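Local coordinates for kinesin-like protein Nod (Drosophila melanogaster, PDB 3DCB), which is required for segregating non-exchange chromosomes in meiosis and belongs to the kinesins, whose motor domain, the part crystallised, binds ATP and microtubules, at residues Y110-T115 against M237-L242; M114-E119 against D194-L199; P164-G169 against R183-P188; A179-C184 against T293-A298. One frame throughout, in Å; residues are numbered along the deposited sequence.

All four contacts lie within the kinesin motor domain. Contact 1 is its buried middle, centred about 5 Å from the centre of the chain, joining the helix behind the nucleotide loop to strand 234-241 of the central sheet. Contact 2 shares Met114 and Thr115 with it and carries the same chain outward to helix 194-203, the two centres about 12 Å apart. Contact 3 is nested within the loops that contacts 1 and 2 close, and lies along strand 151-159 of the same sheet. Contact 4 shares Arg183 and Cys184 with contact 3, centres about 11 Å apart. The chain is thus tied together from beside the nucleotide pocket to the flank where helices 178-181 and 291-295 meet.

Contact 1. Residues Y110-T115 against M237-L242. With ANP (phosphoaminophosphonic acid-adenylate ester), chain C.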
loop_
_atom_site.group_PDB
_atom_site.type_symbol
_atom_site.label_atom_id
_atom_site.label_comp_id
_atom_site.label_asym_id
_atom_site.label_seq_id
_atom_site.Cartn_x
_atom_site.Cartn_y
_atom_site.Cartn_z
ATOM N N TYR A 110 -0.941 9.783 -3.417
ATOM C CA TYR A 110 -2.107 10.537 -3.007
ATOM C C TYR A 110 -3.060 9.609 -2.267
ATOM O O TYR A 110 -3.547 9.934 -1.181
ATOM C CB TYR A 110 -2.779 11.117 -4.253
ATOM C CG TYR A 110 -4.153 11.695 -4.021
ATOM C CD1 TYR A 110 -4.322 12.945 -3.412
ATOM C CD2 TYR A 110 -5.294 10.989 -4.415
ATOM C CE1 TYR A 110 -5.594 13.478 -3.208
ATOM C CE2 TYR A 110 -6.567 11.508 -4.206
ATOM C CZ TYR A 110 -6.712 12.753 -3.612
ATOM O OH TYR A 110 -7.962 13.294 -3.457
ATOM N N SER A 111 -3.306 8.446 -2.862
ATOM C CA SER A 111 -4.200 7.436 -2.312
ATOM C C SER A 111 -3.768 6.823 -0.998
ATOM O O SER A 111 -4.605 6.498 -0.158
ATOM C CB SER A 111 -4.380 6.293 -3.313
ATOM O OG SER A 111 -5.057 6.754 -4.459
ATOM N N MET A 112 -2.473 6.632 -0.817
ATOM C CA MET A 112 -2.019 5.993 0.402
ATOM C C MET A 112 -1.912 6.998 1.527
ATOM O O MET A 112 -1.953 6.639 2.703
ATOM C CB MET A 112 -0.685 5.301 0.156
ATOM C CG MET A 112 -0.716 4.228 -0.936
ATOM S SD MET A 112 -1.853 2.882 -0.562
ATOM C CE MET A 112 -3.237 3.398 -1.551
ATOM N N GLY A 113 -1.799 8.269 1.157
ATOM C CA GLY A 113 -1.704 9.329 2.146
ATOM C C GLY A 113 -0.324 9.444 2.753
ATOM O O GLY A 113 -0.168 9.395 3.968
ATOM N N MET A 114 0.675 9.629 1.898
ATOM C CA MET A 114 2.065 9.740 2.337
ATOM C C MET A 114 2.538 11.167 2.602
ATOM O O MET A 114 3.656 11.384 3.068
ATOM C CB MET A 114 2.963 9.080 1.300
ATOM C CG MET A 114 2.681 7.606 1.125
ATOM S SD MET A 114 2.988 6.725 2.663
ATOM C CE MET A 114 4.734 6.551 2.533
ATOM N N THR A 115 1.677 12.134 2.306
ATOM C CA THR A 115 1.989 13.542 2.516
ATOM C C THR A 115 1.480 13.999 3.884
ATOM O O THR A 115 0.404 13.588 4.319
ATOM C CB THR A 115 1.323 14.405 1.432
ATOM O OG1 THR A 115 1.915 14.112 0.163
ATOM C CG2 THR A 115 1.484 15.885 1.743
ATOM N N MET A 237 0.081 -3.013 10.359
ATOM C CA MET A 237 -0.564 -2.640 9.113
ATOM C C MET A 237 0.425 -1.862 8.250
ATOM O O MET A 237 0.752 -0.707 8.544
ATOM C CB MET A 237 -1.782 -1.760 9.352
ATOM C CG MET A 237 -2.484 -1.403 8.046
ATOM S SD MET A 237 -3.970 -0.423 8.291
ATOM C CE MET A 237 -5.203 -1.702 8.493
ATOM N N ASN A 238 0.866 -2.492 7.171
ATOM C CA ASN A 238 1.830 -1.878 6.276
ATOM C C ASN A 238 1.185 -1.120 5.122
ATOM O O ASN A 238 0.371 -1.667 4.369
ATOM C CB ASN A 238 2.763 -2.947 5.704
ATOM C CG ASN A 238 3.406 -3.810 6.772
ATOM O OD1 ASN A 238 4.233 -3.343 7.566
ATOM N ND2 ASN A 238 3.032 -5.092 6.794
ATOM N N ILE A 239 1.548 0.147 4.992
ATOM C CA ILE A 239 1.055 0.967 3.908
ATOM C C ILE A 239 2.265 1.081 2.960
ATOM O O ILE A 239 3.276 1.708 3.299
ATOM C CB ILE A 239 0.608 2.338 4.445
ATOM C CG1 ILE A 239 -0.443 2.120 5.551
ATOM C CG2 ILE A 239 -0.028 3.178 3.320
ATOM C CD1 ILE A 239 -1.695 1.443 5.071
ATOM N N VAL A 240 2.168 0.427 1.802
ATOM C CA VAL A 240 3.249 0.412 0.818
ATOM C C VAL A 240 2.994 1.285 -0.394
ATOM O O VAL A 240 2.045 1.070 -1.150
ATOM C CB VAL A 240 3.533 -1.028 0.315
ATOM C CG1 VAL A 240 4.772 -1.032 -0.566
ATOM C CG2 VAL A 240 3.741 -1.964 1.510
ATOM N N ASP A 241 3.869 2.262 -0.587
ATOM C CA ASP A 241 3.756 3.211 -1.683
ATOM C C ASP A 241 4.900 3.001 -2.679
ATOM O O ASP A 241 5.983 3.581 -2.548
ATOM C CB ASP A 241 3.809 4.617 -1.109
ATOM C CG ASP A 241 3.407 5.689 -2.106
ATOM O OD1 ASP A 241 3.635 6.876 -1.786
ATOM O OD2 ASP A 241 2.866 5.364 -3.181
ATOM N N LEU A 242 4.649 2.163 -3.679
ATOM C CA LEU A 242 5.628 1.909 -4.729
ATOM C C LEU A 242 5.697 3.073 -5.712
ATOM O O LEU A 242 4.670 3.621 -6.113
ATOM C CB LEU A 242 5.294 0.613 -5.473
ATOM C CG LEU A 242 6.109 -0.621 -5.082
ATOM C CD1 LEU A 242 6.356 -0.650 -3.581
ATOM C CD2 LEU A 242 5.411 -1.893 -5.538
HETATM P PG ANP C . 4.819 8.377 -8.736
HETATM O O1G ANP C . 4.501 6.991 -9.092
HETATM O O2G ANP C . 6.020 8.895 -9.644
HETATM O O3G ANP C . 5.319 8.436 -7.217
HETATM P PB ANP C . 2.135 8.965 -8.020
HETATM O O1B ANP C . 1.658 7.676 -8.548
HETATM O O2B ANP C . 2.537 8.804 -6.474
HETATM N N3B ANP C . 3.494 9.421 -8.953
HETATM P PA ANP C . 0.652 10.965 -6.973
HETATM O O1A ANP C . 0.137 10.069 -5.932
HETATM O O2A ANP C . 1.974 11.686 -6.472
HETATM O O3A ANP C . 1.029 10.108 -8.316
HETATM O "O5'" ANP C . -0.461 12.039 -7.353
HETATM C "C5'" ANP C . 0.062 12.913 -8.383
HETATM C "C4'" ANP C . -0.863 14.126 -8.531
HETATM O "O4'" ANP C . -2.194 13.701 -8.959
HETATM C "C3'" ANP C . -1.005 14.831 -7.152
HETATM O "O3'" ANP C . -1.352 16.194 -7.286
HETATM C "C2'" ANP C . -2.361 14.173 -6.702
HETATM O "O2'" ANP C . -3.044 14.985 -5.740
HETATM C "C1'" ANP C . -3.168 14.206 -8.022
HETATM N N9 ANP C . -4.296 13.276 -7.925
HETATM C C8 ANP C . -4.279 11.929 -8.201
HETATM N N7 ANP C . -5.414 11.380 -7.872
HETATM C C5 ANP C . -6.301 12.353 -7.544
HETATM C C6 ANP C . -7.644 12.387 -7.114
HETATM N N6 ANP C . -8.397 11.236 -7.104
HETATM N N1 ANP C . -8.180 13.566 -6.707
HETATM C C2 ANP C . -7.493 14.714 -6.824
HETATM N N3 ANP C . -6.214 14.730 -7.205
HETATM C C4 ANP C . -5.576 13.589 -7.524
#
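The backbone N of Tyr110 donates to O1A of the ATP analogue at 2.8 Å, and four residues further on Met114 lays its CG against OD1 of Asp241, 3.1 Å away. Between these points the chain ends the short helix that follows the P-loop, and the facing strand 237-241 leads into the DLAG sequence of kinesin switch II. Tyr110 has CG trans to its backbone N (chi1 168°), which sets one ring face against the adenine; CE2 comes 3.2 Å from C6 of the base. A broad aromatic suits this place because it offers the flat base a flat partner.

Met112 sets CB on CG2 of Ile239 at 3.9 Å, then bends at chi2 and chi3 so that the thioether turns away from the strand. Flexible methionine and branched isoleucine fill this interior together, with Leu128 of helix 127-140 also touching Ile239. After Met112, Gly113 has a positive phi (78°), easy for glycine, and turns the chain out of the helix. Met114 and Asp241 run alongside each other in opposite directions. OD1 of Asp241 is hydrogen-bonded to the hydroxyl of Ser109 as well as touched by the methionine CG. With magnesium about 4 Å from the Asp241 side chain, the arrangement is consistent with a switch II aspartate near the metal site.

Contact 2. Residues M114-E119 against D194-L199; sequences MTPPGE and DLHHIL
The loop leaving helix 108-112 packs against helix 194-203, the two backbones coming nearest at Pro116 and His196, whose CA atoms are 5.0 Å apart. In the kinesin motor domain this loop connects helices 108-112 and 127-140. Its residues 117-119 form one turn of 3-10 helix, closed by Glu119 N bonding to Pro116 O at 3.0 Å; rigid Pro116 leads into the turn and Pro117 is its first residue.

His196 is the main partner of the turn. With CG trans to its backbone N (chi1 -167°), the ring reaches across to the loop, and Pro116 CB sits over one face in a CH-pi contact, 3.6 Å from the centroid and 27° off the normal. A proline ring suits this role, since its CH groups are held firmly and carry a slight positive polarisation. At the edge of the imidazole, in its plane, Gly118 N lies 3.1 Å from CD2; glycine, lacking a side chain, lets the backbone come this near. Glu119 crosses His196 at about a right angle, carboxylate and ring planes 55° apart, but it is poorly ordered and no bond to the histidine is made. Its carboxylate also lies close to that of Glu200, a like charge.

Deeper in, Pro117 crosses Leu195 at about a right angle, CG meeting CD2 at 3.6 Å, while Leu195 turns also to Leu128 and Leu132 of helix 127-140. Leu199 closes the inner end: its CD2 lies 4.1 Å from Pro117 CD, and its CG lies 4.0 Å from Met114 O.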
loop_
_atom_site.group_PDB
_atom_site.type_symbol
_atom_site.label_atom_id
_atom_site.label_comp_id
_atom_site.label_asym_id
_atom_site.label_seq_id
_atom_site.Cartn_x
_atom_site.Cartn_y
_atom_site.Cartn_z
ATOM N N MET A 114 0.675 9.629 1.898
ATOM C CA MET A 114 2.065 9.740 2.337
ATOM C C MET A 114 2.538 11.167 2.602
ATOM O O MET A 114 3.656 11.384 3.068
ATOM C CB MET A 114 2.963 9.080 1.300
ATOM C CG MET A 114 2.681 7.606 1.125
ATOM S SD MET A 114 2.988 6.725 2.663
ATOM C CE MET A 114 4.734 6.551 2.533
ATOM N N THR A 115 1.677 12.134 2.306
ATOM C CA THR A 115 1.989 13.542 2.516
ATOM C C THR A 115 1.480 13.999 3.884
ATOM O O THR A 115 0.404 13.588 4.319
ATOM C CB THR A 115 1.323 14.405 1.432
ATOM O OG1 THR A 115 1.915 14.112 0.163
ATOM C CG2 THR A 115 1.484 15.885 1.743
ATOM N N PRO A 116 2.253 14.851 4.581
ATOM C CA PRO A 116 1.875 15.371 5.902
ATOM C C PRO A 116 0.430 15.889 5.917
ATOM O O PRO A 116 0.105 16.865 5.242
ATOM C CB PRO A 116 2.893 16.481 6.125
ATOM C CG PRO A 116 4.121 15.907 5.490
ATOM C CD PRO A 116 3.597 15.325 4.197
ATOM N N PRO A 117 -0.451 15.240 6.702
ATOM C CA PRO A 117 -1.878 15.574 6.845
ATOM C C PRO A 117 -2.229 17.051 7.038
ATOM O O PRO A 117 -3.121 17.576 6.366
ATOM C CB PRO A 117 -2.309 14.728 8.044
ATOM C CG PRO A 117 -1.426 13.535 7.934
ATOM C CD PRO A 117 -0.085 14.155 7.629
ATOM N N GLY A 118 -1.537 17.712 7.959
ATOM C CA GLY A 118 -1.809 19.113 8.230
ATOM C C GLY A 118 -1.601 20.043 7.052
ATOM O O GLY A 118 -1.906 21.232 7.129
ATOM N N GLU A 119 -1.086 19.508 5.953
ATOM C CA GLU A 119 -0.835 20.315 4.770
ATOM C C GLU A 119 -1.908 20.176 3.690
ATOM O O GLU A 119 -1.898 20.913 2.702
ATOM C CB GLU A 119 0.541 19.960 4.192
ATOM C CG GLU A 119 1.711 20.474 5.032
ATOM C CD GLU A 119 3.062 19.923 4.591
ATOM O OE1 GLU A 119 3.349 19.940 3.376
ATOM O OE2 GLU A 119 3.837 19.476 5.468
ATOM N N ASP A 194 0.038 12.756 16.029
ATOM C CA ASP A 194 1.490 12.625 16.009
ATOM C C ASP A 194 1.978 12.182 14.633
ATOM O O ASP A 194 3.167 12.275 14.333
ATOM C CB ASP A 194 1.976 11.615 17.054
ATOM C CG ASP A 194 1.613 12.012 18.481
ATOM O OD1 ASP A 194 1.739 13.209 18.825
ATOM O OD2 ASP A 194 1.212 11.119 19.258
ATOM N N LEU A 195 1.056 11.704 13.799
ATOM C CA LEU A 195 1.391 11.239 12.460
ATOM C C LEU A 195 2.167 12.265 11.645
ATOM O O LEU A 195 3.230 11.967 11.098
ATOM C CB LEU A 195 0.126 10.855 11.694
ATOM C CG LEU A 195 0.364 10.481 10.228
ATOM C CD1 LEU A 195 1.123 9.166 10.157
ATOM C CD2 LEU A 195 -0.958 10.376 9.486
ATOM N N HIS A 196 1.625 13.468 11.549
ATOM C CA HIS A 196 2.272 14.513 10.789
ATOM C C HIS A 196 3.766 14.563 11.094
ATOM O O HIS A 196 4.592 14.530 10.181
ATOM C CB HIS A 196 1.628 15.865 11.107
ATOM C CG HIS A 196 2.014 16.957 10.160
ATOM N ND1 HIS A 196 3.267 17.529 10.151
ATOM C CD2 HIS A 196 1.315 17.563 9.170
ATOM C CE1 HIS A 196 3.325 18.440 9.195
ATOM N NE2 HIS A 196 2.154 18.481 8.585
ATOM N N HIS A 197 4.113 14.636 12.377
ATOM C CA HIS A 197 5.519 14.694 12.777
ATOM C C HIS A 197 6.328 13.577 12.154
ATOM O O HIS A 197 7.356 13.817 11.522
ATOM C CB HIS A 197 5.662 14.593 14.295
ATOM C CG HIS A 197 7.069 14.353 14.757
ATOM N ND1 HIS A 197 8.076 15.288 14.613
ATOM C CD2 HIS A 197 7.633 13.294 15.384
ATOM C CE1 HIS A 197 9.193 14.816 15.136
ATOM N NE2 HIS A 197 8.951 13.607 15.611
ATOM N N ILE A 198 5.867 12.349 12.360
ATOM C CA ILE A 198 6.544 11.170 11.839
ATOM C C ILE A 198 6.751 11.254 10.335
ATOM O O ILE A 198 7.843 11.007 9.844
ATOM C CB ILE A 198 5.752 9.897 12.197
ATOM C CG1 ILE A 198 6.141 9.433 13.592
ATOM C CG2 ILE A 198 6.021 8.795 11.191
ATOM C CD1 ILE A 198 5.945 10.471 14.650
ATOM N N LEU A 199 5.707 11.618 9.601
ATOM C CA LEU A 199 5.823 11.724 8.150
ATOM C C LEU A 199 6.752 12.840 7.707
ATOM O O LEU A 199 7.437 12.710 6.697
ATOM C CB LEU A 199 4.448 11.914 7.524
ATOM C CG LEU A 199 3.777 10.658 6.973
ATOM C CD1 LEU A 199 4.293 9.409 7.661
ATOM C CD2 LEU A 199 2.272 10.802 7.164
#

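Contact 3. Residues P164-G169 against R183-P188; sequences PFDLLG and RCTCLP
Asp166 and Thr185 form the tight half of this contact, built round an Asx turn at the end of strand 164-166. That strand and strand 187-189 both pair antiparallel with strand 151-159 of the central sheet: Phe165 bonds to Glu158, Leu167, just past the strand, to Phe156, and Leu187 to Ala154. Between them, Asp166 ties the turn to Thr185.

The carboxylate of Asp166 does most of the work. OD2 receives Thr185 N at 2.7 Å, nearly straight at 164°, from the syn side and 22° out of the carboxylate plane. OD1 takes Leu168 N at 2.8 Å almost along its C-O bond, which makes the turn, with weaker bonds from Gly169 N and the Thr185 hydroxyl. A water 2.9 Å from OD1 also lies near Thr185 O. With two acceptor atoms on a short stem, aspartate can serve its own turn and the opposing chain at once. Thr185 holds OG1 between its backbone N and carbonyl carbon (chi1 83°), facing OD1, and its CG2 makes a tight approach to OD2, at 3.0 Å. Gly169, without a side chain, passes close beside that methyl.

Farther along, the contact loosens toward partly exposed Leu187, which meets buried Leu168 by van der Waals contact alone. Leu168 also rests on Phe156 of strand 151-159. Across this looser end Leu187 CD1 lies 3.6 Å from Leu168 CG.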
loop_
_atom_site.group_PDB
_atom_site.type_symbol
_atom_site.label_atom_id
_atom_site.label_comp_id
_atom_site.label_asym_id
_atom_site.label_seq_id
_atom_site.Cartn_x
_atom_site.Cartn_y
_atom_site.Cartn_z
ATOM N N PRO A 164 17.265 -0.996 1.997
ATOM C CA PRO A 164 16.351 -0.419 2.981
ATOM C C PRO A 164 16.998 0.676 3.820
ATOM O O PRO A 164 18.166 0.581 4.195
ATOM C CB PRO A 164 15.944 -1.631 3.813
ATOM C CG PRO A 164 17.209 -2.421 3.850
ATOM C CD PRO A 164 17.697 -2.346 2.418
ATOM N N PHE A 165 16.229 1.715 4.108
ATOM C CA PHE A 165 16.706 2.837 4.905
ATOM C C PHE A 165 15.685 3.196 5.986
ATOM O O PHE A 165 14.521 3.480 5.679
ATOM C CB PHE A 165 16.923 4.059 4.014
ATOM C CG PHE A 165 18.029 3.901 3.010
ATOM C CD1 PHE A 165 19.354 4.107 3.378
ATOM C CD2 PHE A 165 17.747 3.528 1.697
ATOM C CE1 PHE A 165 20.389 3.955 2.445
ATOM C CE2 PHE A 165 18.768 3.374 0.759
ATOM C CZ PHE A 165 20.091 3.583 1.134
ATOM N N ASP A 166 16.127 3.181 7.243
ATOM C CA ASP A 166 15.277 3.530 8.380
ATOM C C ASP A 166 15.244 5.056 8.446
ATOM O O ASP A 166 16.162 5.679 8.977
ATOM C CB ASP A 166 15.867 2.980 9.680
ATOM C CG ASP A 166 14.997 3.273 10.890
ATOM O OD1 ASP A 166 14.247 4.270 10.873
ATOM O OD2 ASP A 166 15.077 2.506 11.875
ATOM N N LEU A 167 14.182 5.640 7.899
ATOM C CA LEU A 167 14.001 7.083 7.845
ATOM C C LEU A 167 13.713 7.726 9.191
ATOM O O LEU A 167 13.676 8.950 9.301
ATOM C CB LEU A 167 12.858 7.412 6.885
ATOM C CG LEU A 167 13.207 7.603 5.410
ATOM C CD1 LEU A 167 14.171 6.543 4.956
ATOM C CD2 LEU A 167 11.930 7.564 4.596
ATOM N N LEU A 168 13.509 6.906 10.212
ATOM C CA LEU A 168 13.200 7.414 11.538
ATOM C C LEU A 168 14.378 7.353 12.495
ATOM O O LEU A 168 14.374 8.000 13.545
ATOM C CB LEU A 168 12.010 6.635 12.112
ATOM C CG LEU A 168 10.655 7.354 12.095
ATOM C CD1 LEU A 168 10.520 8.208 10.852
ATOM C CD2 LEU A 168 9.527 6.329 12.187
ATOM N N GLY A 169 15.388 6.575 12.125
ATOM C CA GLY A 169 16.562 6.447 12.969
ATOM C C GLY A 169 17.487 7.638 12.842
ATOM O O GLY A 169 17.172 8.626 12.181
ATOM N N ARG A 183 13.690 -4.676 12.606
ATOM C CA ARG A 183 14.116 -4.186 13.905
ATOM C C ARG A 183 14.192 -2.665 13.885
ATOM O O ARG A 183 14.472 -2.038 14.904
ATOM C CB ARG A 183 15.488 -4.781 14.240
ATOM C CG ARG A 183 15.685 -5.247 15.682
ATOM C CD ARG A 183 15.690 -4.083 16.677
ATOM N NE ARG A 183 16.417 -4.414 17.903
ATOM C CZ ARG A 183 17.732 -4.615 17.963
ATOM N NH1 ARG A 183 18.468 -4.520 16.862
ATOM N NH2 ARG A 183 18.315 -4.894 19.124
ATOM N N CYS A 184 13.927 -2.077 12.722
ATOM C CA CYS A 184 13.979 -0.626 12.559
ATOM C C CYS A 184 13.227 0.139 13.653
ATOM O O CYS A 184 12.358 -0.415 14.326
ATOM C CB CYS A 184 13.432 -0.245 11.187
ATOM S SG CYS A 184 12.032 -1.254 10.687
ATOM N N THR A 185 13.555 1.417 13.818
ATOM C CA THR A 185 12.933 2.237 14.849
ATOM C C THR A 185 11.415 2.407 14.759
ATOM O O THR A 185 10.863 2.688 13.697
ATOM C CB THR A 185 13.585 3.640 14.922
ATOM O OG1 THR A 185 13.010 4.497 13.934
ATOM C CG2 THR A 185 15.090 3.528 14.687
ATOM N N CYS A 186 10.756 2.228 15.902
ATOM C CA CYS A 186 9.310 2.371 16.022
ATOM C C CYS A 186 9.043 3.518 16.987
ATOM O O CYS A 186 9.357 3.411 18.179
ATOM C CB CYS A 186 8.671 1.115 16.612
ATOM S SG CYS A 186 8.499 -0.254 15.484
ATOM N N LEU A 187 8.474 4.613 16.488
ATOM C CA LEU A 187 8.179 5.743 17.355
ATOM C C LEU A 187 6.746 5.638 17.884
ATOM O O LEU A 187 5.803 5.408 17.134
ATOM C CB LEU A 187 8.388 7.069 16.612
ATOM C CG LEU A 187 9.816 7.311 16.096
ATOM C CD1 LEU A 187 9.904 8.664 15.398
ATOM C CD2 LEU A 187 10.796 7.250 17.259
ATOM N N PRO A 188 6.576 5.794 19.202
ATOM C CA PRO A 188 5.260 5.716 19.840
ATOM C C PRO A 188 4.330 6.810 19.341
ATOM O O PRO A 188 4.772 7.895 18.980
ATOM C CB PRO A 188 5.585 5.878 21.326
ATOM C CG PRO A 188 7.009 5.411 21.431
ATOM C CD PRO A 188 7.633 6.001 20.209
HETATM O O HOH W 1 11.469 3.479 10.880
#

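Contact 4. Residues A179-C184 against T293-A298; sequences ARCQRC and TTVLQA
Thr294, on the short helix 291-295, is the first residue of its segment to meet 179-184, presenting its methyl and its carbonyl to Gln182. The contact joins this helix to helix 178-181 beside strand 151-159 of the motor domain's central sheet, away from the nucleotide site. Thr294 CG2 lies 4.0 Å from Gln182 NE2, and Thr294 O is 3.3 Å from the same nitrogen, at an angle too poor for a hydrogen bond. The threonine hydroxyl bonds back to Ser290 O and Tyr287 O in the chain just before the helix.

Val295 comes next, at the closest backbone approach, its CA 5.7 Å from that of Cys181. Its CG2 touches Cys181 SG at 4.1 Å. Small apolar groups fit here, where Ile157 also packs on the valine and Pro164 on the cysteine. Gln297, beyond the helix end, stretches an extended chain across to Gln182, the two OE1 atoms 3.7 Å apart. Gln182 has CG trans to its carbonyl carbon (chi1 -57°) and bends at chi2, turning NE2 back to bond Ala178 O.

With both polar groups bonded elsewhere, apolar packing at Cys181 and Val295 supplies the contact, since two facing carbonyl oxygens would not attract.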
loop_
_atom_site.group_PDB
_atom_site.type_symbol
_atom_site.label_atom_id
_atom_site.label_comp_id
_atom_site.label_asym_id
_atom_site.label_seq_id
_atom_site.Cartn_x
_atom_site.Cartn_y
_atom_site.Cartn_z
ATOM N N ALA A 179 18.628 -8.412 8.867
ATOM C CA ALA A 179 18.155 -8.606 10.235
ATOM C C ALA A 179 17.610 -7.324 10.854
ATOM O O ALA A 179 16.528 -7.321 11.446
ATOM C CB ALA A 179 19.279 -9.164 11.101
ATOM N N ARG A 180 18.364 -6.238 10.708
ATOM C CA ARG A 180 17.974 -4.948 11.254
ATOM C C ARG A 180 16.640 -4.478 10.674
ATOM O O ARG A 180 15.917 -3.708 11.311
ATOM C CB ARG A 180 19.061 -3.900 10.965
ATOM C CG ARG A 180 18.919 -2.605 11.762
ATOM C CD ARG A 180 19.325 -2.790 13.223
ATOM N NE ARG A 180 18.530 -1.974 14.142
ATOM C CZ ARG A 180 18.368 -0.657 14.044
ATOM N NH1 ARG A 180 18.946 0.017 13.057
ATOM N NH2 ARG A 180 17.631 -0.012 14.937
ATOM N N CYS A 181 16.303 -4.947 9.476
ATOM C CA CYS A 181 15.052 -4.546 8.836
ATOM C C CYS A 181 13.850 -4.759 9.731
ATOM O O CYS A 181 13.049 -3.842 9.935
ATOM C CB CYS A 181 14.836 -5.304 7.533
ATOM S SG CYS A 181 15.873 -4.741 6.204
ATOM N N GLN A 182 13.709 -5.968 10.254
ATOM C CA GLN A 182 12.594 -6.246 11.134
ATOM C C GLN A 182 12.983 -5.795 12.525
ATOM O O GLN A 182 12.655 -6.444 13.510
ATOM C CB GLN A 182 12.264 -7.740 11.142
ATOM C CG GLN A 182 11.963 -8.316 9.766
ATOM C CD GLN A 182 13.192 -8.907 9.105
ATOM O OE1 GLN A 182 13.685 -9.961 9.505
ATOM N NE2 GLN A 182 13.685 -8.234 8.079
ATOM N N ARG A 183 13.690 -4.676 12.606
ATOM C CA ARG A 183 14.116 -4.186 13.905
ATOM C C ARG A 183 14.192 -2.665 13.885
ATOM O O ARG A 183 14.472 -2.038 14.904
ATOM C CB ARG A 183 15.488 -4.781 14.240
ATOM C CG ARG A 183 15.685 -5.247 15.682
ATOM C CD ARG A 183 15.690 -4.083 16.677
ATOM N NE ARG A 183 16.417 -4.414 17.903
ATOM C CZ ARG A 183 17.732 -4.615 17.963
ATOM N NH1 ARG A 183 18.468 -4.520 16.862
ATOM N NH2 ARG A 183 18.315 -4.894 19.124
ATOM N N CYS A 184 13.927 -2.077 12.722
ATOM C CA CYS A 184 13.979 -0.626 12.559
ATOM C C CYS A 184 13.227 0.139 13.653
ATOM O O CYS A 184 12.358 -0.415 14.326
ATOM C CB CYS A 184 13.432 -0.245 11.187
ATOM S SG CYS A 184 12.032 -1.254 10.687
ATOM N N THR A 293 9.925 -7.948 0.199
ATOM C CA THR A 293 9.410 -9.142 0.864
ATOM C C THR A 293 10.243 -9.460 2.101
ATOM O O THR A 293 9.801 -10.205 2.976
ATOM C CB THR A 293 9.434 -10.382 -0.044
ATOM O OG1 THR A 293 10.750 -10.573 -0.572
ATOM C CG2 THR A 293 8.446 -10.231 -1.207
ATOM N N THR A 294 11.458 -8.921 2.165
ATOM C CA THR A 294 12.307 -9.159 3.322
ATOM C C THR A 294 11.786 -8.292 4.465
ATOM O O THR A 294 11.610 -8.773 5.584
ATOM C CB THR A 294 13.804 -8.813 3.015
ATOM O OG1 THR A 294 14.320 -9.744 2.058
ATOM C CG2 THR A 294 14.649 -8.867 4.270
ATOM N N VAL A 295 11.532 -7.022 4.168
ATOM C CA VAL A 295 11.009 -6.091 5.151
ATOM C C VAL A 295 9.630 -6.501 5.685
ATOM O O VAL A 295 9.348 -6.363 6.871
ATOM C CB VAL A 295 10.909 -4.681 4.546
ATOM C CG1 VAL A 295 10.035 -3.807 5.417
ATOM C CG2 VAL A 295 12.290 -4.087 4.395
ATOM N N LEU A 296 8.781 -7.009 4.796
ATOM C CA LEU A 296 7.416 -7.418 5.146
ATOM C C LEU A 296 7.286 -8.884 5.519
ATOM O O LEU A 296 6.184 -9.411 5.574
ATOM C CB LEU A 296 6.484 -7.161 3.967
ATOM C CG LEU A 296 6.472 -5.748 3.406
ATOM C CD1 LEU A 296 5.803 -5.741 2.064
ATOM C CD2 LEU A 296 5.778 -4.829 4.407
ATOM N N GLN A 297 8.412 -9.536 5.770
ATOM C CA GLN A 297 8.431 -10.955 6.104
ATOM C C GLN A 297 7.495 -11.369 7.245
ATOM O O GLN A 297 6.811 -12.391 7.138
ATOM C CB GLN A 297 9.870 -11.360 6.414
ATOM C CG GLN A 297 10.075 -12.827 6.744
ATOM C CD GLN A 297 11.542 -13.171 6.928
ATOM O OE1 GLN A 297 12.409 -12.283 6.894
ATOM N NE2 GLN A 297 11.835 -14.462 7.103
ATOM N N ALA A 298 7.457 -10.587 8.325
ATOM C CA ALA A 298 6.603 -10.900 9.472
ATOM C C ALA A 298 5.117 -10.686 9.165
ATOM O O ALA A 298 4.249 -11.140 9.911
ATOM C CB ALA A 298 7.004 -10.051 10.671
#